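Long-range contacts in cell wall surface anchor family protein (Streptococcus agalactiae serogroup V, PDB 3TXA), which probably serves as the adhesive tip subunit of a Group B Streptococcus pilus, joining a metal-binding von Willebrand factor A-type domain to an immunoglobulin-like domain: residues A[134-139]-A[650-655]; A[547-552]-A[608-613]; A[571-576]-A[624-629]; A[577-582]-A[595-600]. One frame throughout, in Å; residues are numbered along the deposited sequence.

All four contacts belong to the immunoglobulin-like part of the pilin, apart from the von Willebrand factor A-type domain whose magnesium ion is held by S184, S186 and D337. Contact 2 lies in one antiparallel sheet and contact 3 in the other; their centres lie about 13 Å apart, and a weak hydrogen bond between D550 OD2 and Y628 OH (2.7 Å) spans the gap. Contact 1 brings a turn of the second sheet against strand 649-651, the neighbour of strand 543-551 from contact 2. Contact 4, centred about 10 Å from contact 3, sets a loop against the adjoining strand 579-582. A cadmium ion lies about 5 Å from the side chain of N547 in contact 2.

Contact 1 of 4, residues A[134-139]-A[650-655]; sequences IAEGWL and LSPKSE
The backbones of 134-139 and 650-655 approach without pairing, E136 and P652 standing 6.9 Å apart between their CA atoms and L139 and L650 8.8 Å, where a type I turn from I134 to G137 faces the end of strand 649-651. Side chains bridge the gap. E136 lies across the ring of P652 at about a right angle, its CG 3.6 Å from P652 CB and its CD 3.6 Å from P652 CG. The chain bends at chi2 (83°), bringing CG and CD closest to the ring, with the oxygens only slightly farther; OE1 makes a salt bridge with R662. K653 reaches back toward the same residue: its NZ comes within 3.9 Å of E136 CG but stays 4.6 Å from OE2, and it is hydrogen-bonded to the carbonyl of S542 instead. Beside these polar groups the contact is apolar. CD2 of L139 meets CD2 of L650 at 3.6 Å, and I134 CD1 lies 4.3 Å from CD2 of L650. The arrangement is that of a two-layer beta sandwich of the immunoglobulin-like kind, in which the tight hairpin turn joining strands 132-134 and 137-146 of one sheet packs on strand 649-651 of the other.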
loop_
_atom_site.group_PDB
_atom_site.type_symbol
_atom_site.label_atom_id
_atom_site.label_comp_id
_atom_site.label_asym_id
_atom_site.label_seq_id
_atom_site.Cartn_x
_atom_site.Cartn_y
_atom_site.Cartn_z
ATOM N N ILE A 134 6.928 -19.545 15.580
ATOM C CA ILE A 134 5.722 -19.878 16.274
ATOM C C ILE A 134 4.680 -18.852 15.848
ATOM O O ILE A 134 5.022 -17.821 15.271
ATOM C CB ILE A 134 5.923 -19.852 17.805
ATOM C CG1 ILE A 134 6.559 -18.543 18.266
ATOM C CG2 ILE A 134 6.759 -21.036 18.255
ATOM C CD1 ILE A 134 6.224 -18.184 19.685
ATOM N N ALA A 135 3.411 -19.117 16.128
ATOM C CA ALA A 135 2.366 -18.203 15.692
ATOM C C ALA A 135 2.545 -16.780 16.238
ATOM O O ALA A 135 2.061 -15.814 15.645
ATOM C CB ALA A 135 0.998 -18.752 16.063
ATOM N N GLU A 136 3.217 -16.643 17.376
ATOM C CA GLU A 136 3.395 -15.292 17.952
ATOM C C GLU A 136 4.725 -14.636 17.551
ATOM O O GLU A 136 4.939 -13.447 17.787
ATOM C CB GLU A 136 3.175 -15.272 19.468
ATOM C CG GLU A 136 1.755 -15.625 19.912
ATOM C CD GLU A 136 1.493 -17.139 19.990
ATOM O OE1 GLU A 136 2.428 -17.952 19.783
ATOM O OE2 GLU A 136 0.328 -17.511 20.256
ATOM N N GLY A 137 5.597 -15.421 16.928
ATOM C CA GLY A 137 6.836 -14.896 16.388
ATOM C C GLY A 137 7.955 -15.908 16.320
ATOM O O GLY A 137 7.814 -17.011 15.792
ATOM N N TRP A 138 9.105 -15.529 16.840
ATOM C CA TRP A 138 10.242 -16.433 16.765
ATOM C C TRP A 138 10.920 -16.531 18.110
ATOM O O TRP A 138 10.919 -15.581 18.900
ATOM C CB TRP A 138 11.243 -15.969 15.696
ATOM C CG TRP A 138 10.697 -15.927 14.268
ATOM C CD1 TRP A 138 10.830 -16.895 13.301
ATOM C CD2 TRP A 138 9.959 -14.857 13.665
ATOM N NE1 TRP A 138 10.226 -16.480 12.139
ATOM C CE2 TRP A 138 9.683 -15.235 12.337
ATOM C CE3 TRP A 138 9.509 -13.609 14.119
ATOM C CZ2 TRP A 138 8.969 -14.406 11.452
ATOM C CZ3 TRP A 138 8.804 -12.777 13.240
ATOM C CH2 TRP A 138 8.540 -13.181 11.921
ATOM N N LEU A 139 11.490 -17.688 18.374
ATOM C CA LEU A 139 12.265 -17.822 19.564
ATOM C C LEU A 139 13.392 -18.810 19.418
ATOM O O LEU A 139 13.253 -19.811 18.735
ATOM C CB LEU A 139 11.374 -18.136 20.763
ATOM C CG LEU A 139 10.079 -18.908 20.700
ATOM C CD1 LEU A 139 10.337 -20.349 20.983
ATOM C CD2 LEU A 139 9.208 -18.319 21.754
ATOM N N LEU A 650 7.400 -19.968 26.604
ATOM C CA LEU A 650 6.878 -18.608 26.526
ATOM C C LEU A 650 5.374 -18.628 26.689
ATOM O O LEU A 650 4.707 -19.498 26.157
ATOM C CB LEU A 650 7.236 -17.963 25.181
ATOM C CG LEU A 650 6.538 -16.648 24.846
ATOM C CD1 LEU A 650 6.851 -15.563 25.858
ATOM C CD2 LEU A 650 6.921 -16.175 23.474
ATOM N N SER A 651 4.845 -17.679 27.431
ATOM C CA SER A 651 3.432 -17.457 27.466
ATOM C C SER A 651 3.239 -16.099 26.850
ATOM O O SER A 651 3.509 -15.109 27.501
ATOM C CB SER A 651 2.908 -17.484 28.897
ATOM O OG SER A 651 2.974 -18.799 29.411
ATOM N N PRO A 652 2.806 -16.046 25.576
ATOM C CA PRO A 652 2.710 -14.837 24.780
ATOM C C PRO A 652 1.813 -13.800 25.377
ATOM O O PRO A 652 2.121 -12.610 25.351
ATOM C CB PRO A 652 2.114 -15.345 23.491
ATOM C CG PRO A 652 2.684 -16.633 23.350
ATOM C CD PRO A 652 2.638 -17.229 24.722
ATOM N N LYS A 653 0.687 -14.240 25.898
ATOM C CA LYS A 653 -0.186 -13.340 26.633
ATOM C C LYS A 653 -0.434 -14.117 27.913
ATOM O O LYS A 653 -0.964 -15.236 27.869
ATOM C CB LYS A 653 -1.464 -13.057 25.827
ATOM C CG LYS A 653 -1.395 -13.539 24.354
ATOM C CD LYS A 653 -2.127 -12.607 23.355
ATOM C CE LYS A 653 -2.272 -13.265 21.958
ATOM N NZ LYS A 653 -1.091 -13.154 21.036
ATOM N N SER A 654 0.042 -13.600 29.043
ATOM C CA SER A 654 0.015 -14.418 30.252
ATOM C C SER A 654 -1.302 -14.180 30.981
ATOM O O SER A 654 -1.753 -15.036 31.740
ATOM C CB SER A 654 1.257 -14.213 31.137
ATOM O OG SER A 654 1.216 -12.990 31.835
ATOM N N GLU A 655 -1.921 -13.029 30.704
ATOM C CA GLU A 655 -3.259 -12.685 31.192
ATOM C C GLU A 655 -4.364 -13.135 30.208
ATOM O O GLU A 655 -5.197 -13.958 30.566
ATOM C CB GLU A 655 -3.333 -11.185 31.480
ATOM C CG GLU A 655 -3.148 -10.750 32.954
ATOM C CD GLU A 655 -2.019 -11.454 33.768
ATOM O OE1 GLU A 655 -1.318 -10.748 34.550
ATOM O OE2 GLU A 655 -1.852 -12.699 33.659
#

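Contact 2 of 4, residues A[547-552]-A[608-613]; sequences NVTDPM and SQTIKI
V548 and I613 lie side by side and point the same way, V548 CG2 resting 4.1 Å from I613 CD1. D550 and I611 are paired alike on the same face, where CB of the aspartate sits 3.5 Å from I611 CG2. With CG anti to its backbone nitrogen (chi1 -178°), D550 sends its carboxylate along that methyl. V548 meanwhile packs on V160 and L158, and I613 on L626, which makes this the inward face of the sandwich. The strands run antiparallel, 166° between their directions, and this pairing joins the middle strand, 543-551, of a five-stranded sheet in the Ig-like domain to its neighbour 610-618. V548 exchanges two backbone hydrogen bonds with I613, and D550 two with I611; one of the straighter is V548 N to I613 O, 2.8 Å. The other face carries T549 alongside K612, and P551 alongside T610, whose CG2 crosses to T549 CG2 at 3.9 Å. At the far end the pairing persists through M552 N to Q609 O, 2.8 Å. Q609 and T610 together face D605, forming a G1 beta bulge. The M552 chain, bent at chi2, crosses Q609 at about a right angle, CG against CB at 3.8 Å, and brings CE near I611 CG2. The amide of Q609 leads off to the backbone of F558 and, weakly, I556.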
loop_
_atom_site.group_PDB
_atom_site.type_symbol
_atom_site.label_atom_id
_atom_site.label_comp_id
_atom_site.label_asym_id
_atom_site.label_seq_id
_atom_site.Cartn_x
_atom_site.Cartn_y
_atom_site.Cartn_z
ATOM N N ASN A 547 5.603 -13.924 29.240
ATOM C CA ASN A 547 6.514 -14.403 30.278
ATOM C C ASN A 547 7.379 -15.507 29.736
ATOM O O ASN A 547 6.880 -16.396 29.062
ATOM C CB ASN A 547 5.756 -14.931 31.516
ATOM C CG ASN A 547 5.126 -13.787 32.357
ATOM O OD1 ASN A 547 4.310 -12.992 31.851
ATOM N ND2 ASN A 547 5.505 -13.695 33.645
ATOM N N VAL A 548 8.672 -15.472 30.034
ATOM C CA VAL A 548 9.539 -16.611 29.692
ATOM C C VAL A 548 9.940 -17.335 30.970
ATOM O O VAL A 548 10.193 -16.701 31.993
ATOM C CB VAL A 548 10.827 -16.188 28.901
ATOM C CG1 VAL A 548 11.604 -17.396 28.508
ATOM C CG2 VAL A 548 10.484 -15.372 27.691
ATOM N N THR A 549 10.002 -18.654 30.917
ATOM C CA THR A 549 10.315 -19.430 32.099
ATOM C C THR A 549 11.422 -20.353 31.700
ATOM O O THR A 549 11.266 -21.152 30.775
ATOM C CB THR A 549 9.083 -20.189 32.607
ATOM O OG1 THR A 549 8.171 -19.241 33.145
ATOM C CG2 THR A 549 9.421 -21.112 33.728
ATOM N N ASP A 550 12.555 -20.226 32.379
ATOM C CA ASP A 550 13.770 -20.902 31.969
ATOM C C ASP A 550 14.402 -21.581 33.173
ATOM O O ASP A 550 15.254 -21.001 33.831
ATOM C CB ASP A 550 14.713 -19.901 31.323
ATOM C CG ASP A 550 15.987 -20.528 30.835
ATOM O OD1 ASP A 550 16.158 -21.760 30.977
ATOM O OD2 ASP A 550 16.838 -19.778 30.307
ATOM N N PRO A 551 13.965 -22.808 33.489
ATOM C CA PRO A 551 14.519 -23.509 34.636
ATOM C C PRO A 551 15.777 -24.279 34.255
ATOM O O PRO A 551 15.835 -24.863 33.177
ATOM C CB PRO A 551 13.407 -24.492 35.017
ATOM C CG PRO A 551 12.345 -24.337 34.007
ATOM C CD PRO A 551 12.860 -23.551 32.877
ATOM N N MET A 552 16.770 -24.305 35.131
ATOM C CA MET A 552 17.987 -25.030 34.833
ATOM C C MET A 552 17.739 -26.545 34.864
ATOM O O MET A 552 16.968 -27.056 35.696
ATOM C CB MET A 552 19.097 -24.627 35.809
ATOM C CG MET A 552 19.454 -23.114 35.839
ATOM S SD MET A 552 20.051 -22.441 34.279
ATOM C CE MET A 552 18.556 -21.716 33.609
ATOM N N SER A 608 14.340 -23.527 42.499
ATOM C CA SER A 608 14.172 -24.264 41.235
ATOM C C SER A 608 15.260 -23.942 40.228
ATOM O O SER A 608 15.367 -24.607 39.188
ATOM C CB SER A 608 12.814 -24.001 40.612
ATOM O OG SER A 608 12.583 -22.621 40.490
ATOM N N GLN A 609 16.075 -22.935 40.557
ATOM C CA GLN A 609 17.077 -22.429 39.651
ATOM C C GLN A 609 16.417 -21.986 38.342
ATOM O O GLN A 609 16.768 -22.469 37.270
ATOM C CB GLN A 609 18.144 -23.503 39.391
ATOM C CG GLN A 609 19.266 -23.561 40.431
ATOM C CD GLN A 609 20.479 -24.356 39.935
ATOM O OE1 GLN A 609 21.522 -23.773 39.607
ATOM N NE2 GLN A 609 20.343 -25.694 39.873
ATOM N N THR A 610 15.457 -21.078 38.416
ATOM C CA THR A 610 14.711 -20.694 37.221
ATOM C C THR A 610 14.833 -19.219 36.986
ATOM O O THR A 610 14.549 -18.427 37.878
ATOM C CB THR A 610 13.214 -21.060 37.346
ATOM O OG1 THR A 610 13.092 -22.483 37.498
ATOM C CG2 THR A 610 12.417 -20.594 36.134
ATOM N N ILE A 611 15.255 -18.856 35.783
ATOM C CA ILE A 611 15.376 -17.461 35.412
ATOM C C ILE A 611 14.139 -17.082 34.613
ATOM O O ILE A 611 13.707 -17.846 33.761
ATOM C CB ILE A 611 16.703 -17.192 34.650
ATOM C CG1 ILE A 611 16.881 -15.703 34.379
ATOM C CG2 ILE A 611 16.819 -18.007 33.361
ATOM C CD1 ILE A 611 18.331 -15.302 34.160
ATOM N N LYS A 612 13.554 -15.921 34.887
ATOM C CA LYS A 612 12.315 -15.557 34.223
ATOM C C LYS A 612 12.327 -14.154 33.658
ATOM O O LYS A 612 12.811 -13.213 34.313
ATOM C CB LYS A 612 11.152 -15.657 35.204
ATOM C CG LYS A 612 11.049 -17.004 35.916
ATOM C CD LYS A 612 9.994 -16.998 37.030
ATOM C CE LYS A 612 8.584 -17.217 36.444
ATOM N NZ LYS A 612 8.149 -16.072 35.559
ATOM N N ILE A 613 11.765 -14.006 32.456
ATOM C CA ILE A 613 11.509 -12.678 31.908
ATOM C C ILE A 613 10.017 -12.407 32.052
ATOM O O ILE A 613 9.187 -13.228 31.624
ATOM C CB ILE A 613 11.903 -12.551 30.407
ATOM C CG1 ILE A 613 13.323 -13.067 30.151
ATOM C CG2 ILE A 613 11.745 -11.106 29.948
ATOM C CD1 ILE A 613 13.721 -13.130 28.707
#

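Contact 3 of 4, residues A[571-576]-A[624-629]; sequences YVLVGN and VVLTYD
Two neighbouring strands of the larger antiparallel sheet in the Ig-like fold meet here. The two strands run antiparallel, their axes at 167°; V572 pairs with T627 and V574 with V625. Each of these pairs exchanges two backbone hydrogen bonds, among them V572 N to T627 O at 2.8 Å and V574 N to V625 O at 3.0 Å. On their outer face V572 and T627 stand side by side. T627 turns its hydroxyl between its own backbone N and carbonyl carbon (chi1 64°), which puts OG1 3.4 Å from V572 CB. Next to them V574 CG2 slants across to V625 CB at 4.2 Å. The other face is buried and apolar. L573 swings CD1 over the opposite backbone, 3.3 Å from V625 O and 4.0 Å from L626 CB. L626 in turn offers CD1 obliquely to the ring of Y571, 4.0 Å from CD1 of the tyrosine, whose hydroxyl bonds to H568. On this inner side V624 rests on L616 and L618 of strand 610-618 in the facing sheet. Within their own sheet, strand 623-632 is also paired with strand 153-168, while strand 571-575 carries strand 579-582 along its other edge.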
loop_
_atom_site.group_PDB
_atom_site.type_symbol
_atom_site.label_atom_id
_atom_site.label_comp_id
_atom_site.label_asym_id
_atom_site.label_seq_id
_atom_site.Cartn_x
_atom_site.Cartn_y
_atom_site.Cartn_z
ATOM N N TYR A 571 23.052 -11.644 34.453
ATOM C CA TYR A 571 22.422 -11.879 33.140
ATOM C C TYR A 571 22.528 -10.568 32.392
ATOM O O TYR A 571 22.765 -9.526 33.003
ATOM C CB TYR A 571 20.922 -12.249 33.273
ATOM C CG TYR A 571 20.172 -11.147 33.892
ATOM C CD1 TYR A 571 19.622 -10.134 33.117
ATOM C CD2 TYR A 571 20.093 -11.040 35.273
ATOM C CE1 TYR A 571 18.962 -9.045 33.712
ATOM C CE2 TYR A 571 19.456 -9.976 35.864
ATOM C CZ TYR A 571 18.892 -8.977 35.079
ATOM O OH TYR A 571 18.266 -7.914 35.711
ATOM N N VAL A 572 22.325 -10.603 31.080
ATOM C CA VAL A 572 22.255 -9.363 30.280
ATOM C C VAL A 572 20.960 -9.434 29.478
ATOM O O VAL A 572 20.691 -10.441 28.784
ATOM C CB VAL A 572 23.450 -9.275 29.265
ATOM C CG1 VAL A 572 23.373 -8.035 28.430
ATOM C CG2 VAL A 572 24.775 -9.320 29.972
ATOM N N LEU A 573 20.140 -8.399 29.559
ATOM C CA LEU A 573 18.971 -8.359 28.712
ATOM C C LEU A 573 19.014 -7.103 27.853
ATOM O O LEU A 573 19.111 -5.987 28.373
ATOM C CB LEU A 573 17.681 -8.431 29.550
ATOM C CG LEU A 573 16.366 -8.498 28.730
ATOM C CD1 LEU A 573 16.258 -9.742 27.855
ATOM C CD2 LEU A 573 15.118 -8.340 29.586
ATOM N N VAL A 574 18.939 -7.279 26.536
ATOM C CA VAL A 574 18.920 -6.133 25.615
ATOM C C VAL A 574 17.818 -6.258 24.571
ATOM O O VAL A 574 17.429 -7.367 24.202
ATOM C CB VAL A 574 20.326 -5.908 24.894
ATOM C CG1 VAL A 574 21.361 -5.348 25.857
ATOM C CG2 VAL A 574 20.852 -7.187 24.242
ATOM N N GLY A 575 17.320 -5.123 24.096
ATOM C CA GLY A 575 16.366 -5.101 22.991
ATOM C C GLY A 575 16.974 -4.626 21.670
ATOM O O GLY A 575 17.918 -3.822 21.658
ATOM N N ASN A 576 16.422 -5.092 20.549
ATOM C CA ASN A 576 16.947 -4.713 19.242
ATOM C C ASN A 576 16.685 -3.235 18.882
ATOM O O ASN A 576 17.131 -2.744 17.844
ATOM C CB ASN A 576 16.510 -5.706 18.158
ATOM C CG ASN A 576 15.071 -5.494 17.689
ATOM O OD1 ASN A 576 14.277 -4.788 18.320
ATOM N ND2 ASN A 576 14.736 -6.109 16.560
ATOM N N VAL A 624 14.121 -9.341 21.870
ATOM C CA VAL A 624 14.840 -9.197 23.131
ATOM C C VAL A 624 15.817 -10.357 23.271
ATOM O O VAL A 624 15.528 -11.488 22.835
ATOM C CB VAL A 624 13.884 -9.173 24.329
ATOM C CG1 VAL A 624 13.015 -7.920 24.301
ATOM C CG2 VAL A 624 13.043 -10.457 24.358
ATOM N N VAL A 625 16.977 -10.092 23.859
ATOM C CA VAL A 625 17.978 -11.123 23.908
ATOM C C VAL A 625 18.444 -11.226 25.323
ATOM O O VAL A 625 18.852 -10.215 25.907
ATOM C CB VAL A 625 19.192 -10.796 22.985
ATOM C CG1 VAL A 625 20.193 -11.992 22.935
ATOM C CG2 VAL A 625 18.733 -10.391 21.585
ATOM N N LEU A 626 18.363 -12.435 25.877
ATOM C CA LEU A 626 18.805 -12.711 27.240
ATOM C C LEU A 626 20.025 -13.583 27.149
ATOM O O LEU A 626 19.969 -14.641 26.502
ATOM C CB LEU A 626 17.738 -13.459 28.044
ATOM C CG LEU A 626 18.127 -13.824 29.476
ATOM C CD1 LEU A 626 18.079 -12.614 30.370
ATOM C CD2 LEU A 626 17.243 -14.900 30.025
ATOM N N THR A 627 21.129 -13.144 27.764
ATOM C CA THR A 627 22.291 -14.024 27.976
ATOM C C THR A 627 22.553 -14.188 29.471
ATOM O O THR A 627 22.359 -13.235 30.265
ATOM C CB THR A 627 23.606 -13.528 27.250
ATOM O OG1 THR A 627 24.026 -12.279 27.798
ATOM C CG2 THR A 627 23.391 -13.305 25.786
ATOM N N TYR A 628 23.000 -15.388 29.831
ATOM C CA TYR A 628 23.452 -15.697 31.180
ATOM C C TYR A 628 24.516 -16.799 31.155
ATOM O O TYR A 628 24.772 -17.351 30.096
ATOM C CB TYR A 628 22.272 -16.103 32.030
ATOM C CG TYR A 628 21.534 -17.325 31.550
ATOM C CD1 TYR A 628 21.849 -18.586 32.025
ATOM C CD2 TYR A 628 20.493 -17.216 30.645
ATOM C CE1 TYR A 628 21.147 -19.708 31.605
ATOM C CE2 TYR A 628 19.789 -18.315 30.222
ATOM C CZ TYR A 628 20.114 -19.564 30.701
ATOM O OH TYR A 628 19.413 -20.667 30.264
ATOM N N ASP A 629 25.135 -17.125 32.291
ATOM C CA ASP A 629 26.159 -18.190 32.320
ATOM C C ASP A 629 25.739 -19.457 33.092
ATOM O O ASP A 629 24.989 -19.382 34.079
ATOM C CB ASP A 629 27.493 -17.651 32.838
ATOM C CG ASP A 629 28.092 -16.572 31.923
ATOM O OD1 ASP A 629 27.987 -16.707 30.683
ATOM O OD2 ASP A 629 28.673 -15.580 32.435
#

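Contact 4 of 4, residues A[577-582]-A[595-600]; sequences DGSQLK and GILKDV
D577 reaches across to I596 with its whole carboxylate. From CB, the torsion chi1 of 67° sets CG between the backbone N and carbonyl carbon, and there it lies 3.7 Å from I596 CB. D577 OD1 accepts a 2.8 Å hydrogen bond from S579 OG, received on its syn side and 18° out of the carboxylate plane, and also touches I596 CG2 at 3.6 Å. OD2 turns to the loop backbone: it accepts a weak, bent bond from I596 N (3.1 Å, 132°) and sits near G595 CA. The carboxylate thus lies between S579 and the loop, its link to the loop backbone being weak. S579 OG, which also makes a weak hydrogen bond with G594 O, is flanked by I596 CG2 and by L597 CG at 3.8 Å. Further along, L597 pushes CD1 against the strand backbone, 3.7 Å from Q580 CA, and L581 brings CD2 to within 3.8 Å of the carbonyl oxygen of V600, the last residue of a type II turn that begins at L597. The strand 579-582 lies between strands 571-575 and 585-588 of its sheet. The loop leads from 585-588 to strand 601-605 of the opposite sheet, and on the way L597 and V600 pack on L573, and I596 and V600 on strand 610-618.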
loop_
_atom_site.group_PDB
_atom_site.type_symbol
_atom_site.label_atom_id
_atom_site.label_comp_id
_atom_site.label_asym_id
_atom_site.label_seq_id
_atom_site.Cartn_x
_atom_site.Cartn_y
_atom_site.Cartn_z
ATOM N N ASP A 577 15.988 -2.511 19.750
ATOM C CA ASP A 577 15.882 -1.063 19.605
ATOM C C ASP A 577 16.997 -0.347 20.439
ATOM O O ASP A 577 16.883 0.846 20.781
ATOM C CB ASP A 577 14.498 -0.627 20.074
ATOM C CG ASP A 577 14.307 -0.848 21.580
ATOM O OD1 ASP A 577 15.036 -1.728 22.147
ATOM O OD2 ASP A 577 13.474 -0.128 22.194
ATOM N N GLY A 578 18.042 -1.098 20.803
ATOM C CA GLY A 578 19.185 -0.573 21.551
ATOM C C GLY A 578 18.853 -0.063 22.957
ATOM O O GLY A 578 19.335 1.008 23.387
ATOM N N SER A 579 18.015 -0.821 23.668
ATOM C CA SER A 579 17.702 -0.540 25.085
ATOM C C SER A 579 18.237 -1.726 25.882
ATOM O O SER A 579 18.520 -2.788 25.310
ATOM C CB SER A 579 16.192 -0.348 25.296
ATOM O OG SER A 579 15.460 -1.520 24.935
ATOM N N GLN A 580 18.389 -1.545 27.182
ATOM C CA GLN A 580 18.916 -2.601 28.015
ATOM C C GLN A 580 18.396 -2.450 29.412
ATOM O O GLN A 580 18.000 -1.348 29.831
ATOM C CB GLN A 580 20.426 -2.534 28.060
ATOM C CG GLN A 580 20.956 -1.140 28.423
ATOM C CD GLN A 580 22.472 -1.104 28.544
ATOM O OE1 GLN A 580 23.071 -1.849 29.340
ATOM N NE2 GLN A 580 23.106 -0.244 27.752
ATOM N N LEU A 581 18.384 -3.566 30.130
ATOM C CA LEU A 581 18.144 -3.527 31.553
ATOM C C LEU A 581 19.473 -3.250 32.217
ATOM O O LEU A 581 20.417 -4.016 32.080
ATOM C CB LEU A 581 17.544 -4.829 32.078
ATOM C CG LEU A 581 16.051 -5.108 31.996
ATOM C CD1 LEU A 581 15.685 -6.102 33.083
ATOM C CD2 LEU A 581 15.296 -3.852 32.189
ATOM N N LYS A 582 19.521 -2.118 32.898
ATOM C CA LYS A 582 20.658 -1.713 33.675
ATOM C C LYS A 582 20.218 -1.600 35.114
ATOM O O LYS A 582 19.538 -0.647 35.489
ATOM C CB LYS A 582 21.185 -0.348 33.215
ATOM C CG LYS A 582 22.534 0.046 33.848
ATOM C CD LYS A 582 23.713 -0.645 33.087
ATOM C CE LYS A 582 25.040 0.194 33.111
ATOM N NZ LYS A 582 24.870 1.611 32.581
ATOM N N GLY A 595 12.369 1.829 25.950
ATOM C CA GLY A 595 11.782 1.208 24.755
ATOM C C GLY A 595 11.057 -0.095 25.020
ATOM O O GLY A 595 10.423 -0.284 26.067
ATOM N N ILE A 596 11.106 -0.963 24.023
ATOM C CA ILE A 596 10.806 -2.379 24.089
ATOM C C ILE A 596 10.913 -3.006 25.516
ATOM O O ILE A 596 10.187 -3.956 25.827
ATOM C CB ILE A 596 11.841 -3.032 23.161
ATOM C CG1 ILE A 596 11.250 -3.861 22.059
ATOM C CG2 ILE A 596 12.812 -3.892 23.893
ATOM C CD1 ILE A 596 12.321 -4.905 21.580
ATOM N N LEU A 597 11.806 -2.493 26.377
ATOM C CA LEU A 597 12.056 -3.105 27.695
ATOM C C LEU A 597 11.519 -2.352 28.891
ATOM O O LEU A 597 11.772 -2.768 30.012
ATOM C CB LEU A 597 13.527 -3.352 27.932
ATOM C CG LEU A 597 14.245 -4.425 27.134
ATOM C CD1 LEU A 597 15.735 -4.428 27.533
ATOM C CD2 LEU A 597 13.637 -5.808 27.311
ATOM N N LYS A 598 10.802 -1.249 28.662
ATOM C CA LYS A 598 10.030 -0.541 29.715
ATOM C C LYS A 598 9.176 -1.513 30.581
ATOM O O LYS A 598 8.325 -2.248 30.066
ATOM C CB LYS A 598 9.109 0.491 29.051
ATOM C CG LYS A 598 9.102 1.838 29.710
ATOM C CD LYS A 598 7.905 2.055 30.669
ATOM C CE LYS A 598 7.735 3.561 31.039
ATOM N NZ LYS A 598 8.316 3.900 32.406
ATOM N N ASP A 599 9.436 -1.524 31.885
ATOM C CA ASP A 599 8.772 -2.423 32.856
ATOM C C ASP A 599 9.006 -3.941 32.689
ATOM O O ASP A 599 8.473 -4.742 33.457
ATOM C CB ASP A 599 7.272 -2.114 32.982
ATOM C CG ASP A 599 6.995 -0.641 33.270
ATOM O OD1 ASP A 599 7.360 -0.131 34.371
ATOM O OD2 ASP A 599 6.383 -0.007 32.376
ATOM N N VAL A 600 9.807 -4.345 31.718
ATOM C CA VAL A 600 10.251 -5.727 31.673
ATOM C C VAL A 600 11.149 -5.982 32.885
ATOM O O VAL A 600 11.851 -5.064 33.312
ATOM C CB VAL A 600 10.998 -6.011 30.380
ATOM C CG1 VAL A 600 11.489 -7.447 30.340
ATOM C CG2 VAL A 600 10.096 -5.768 29.235
#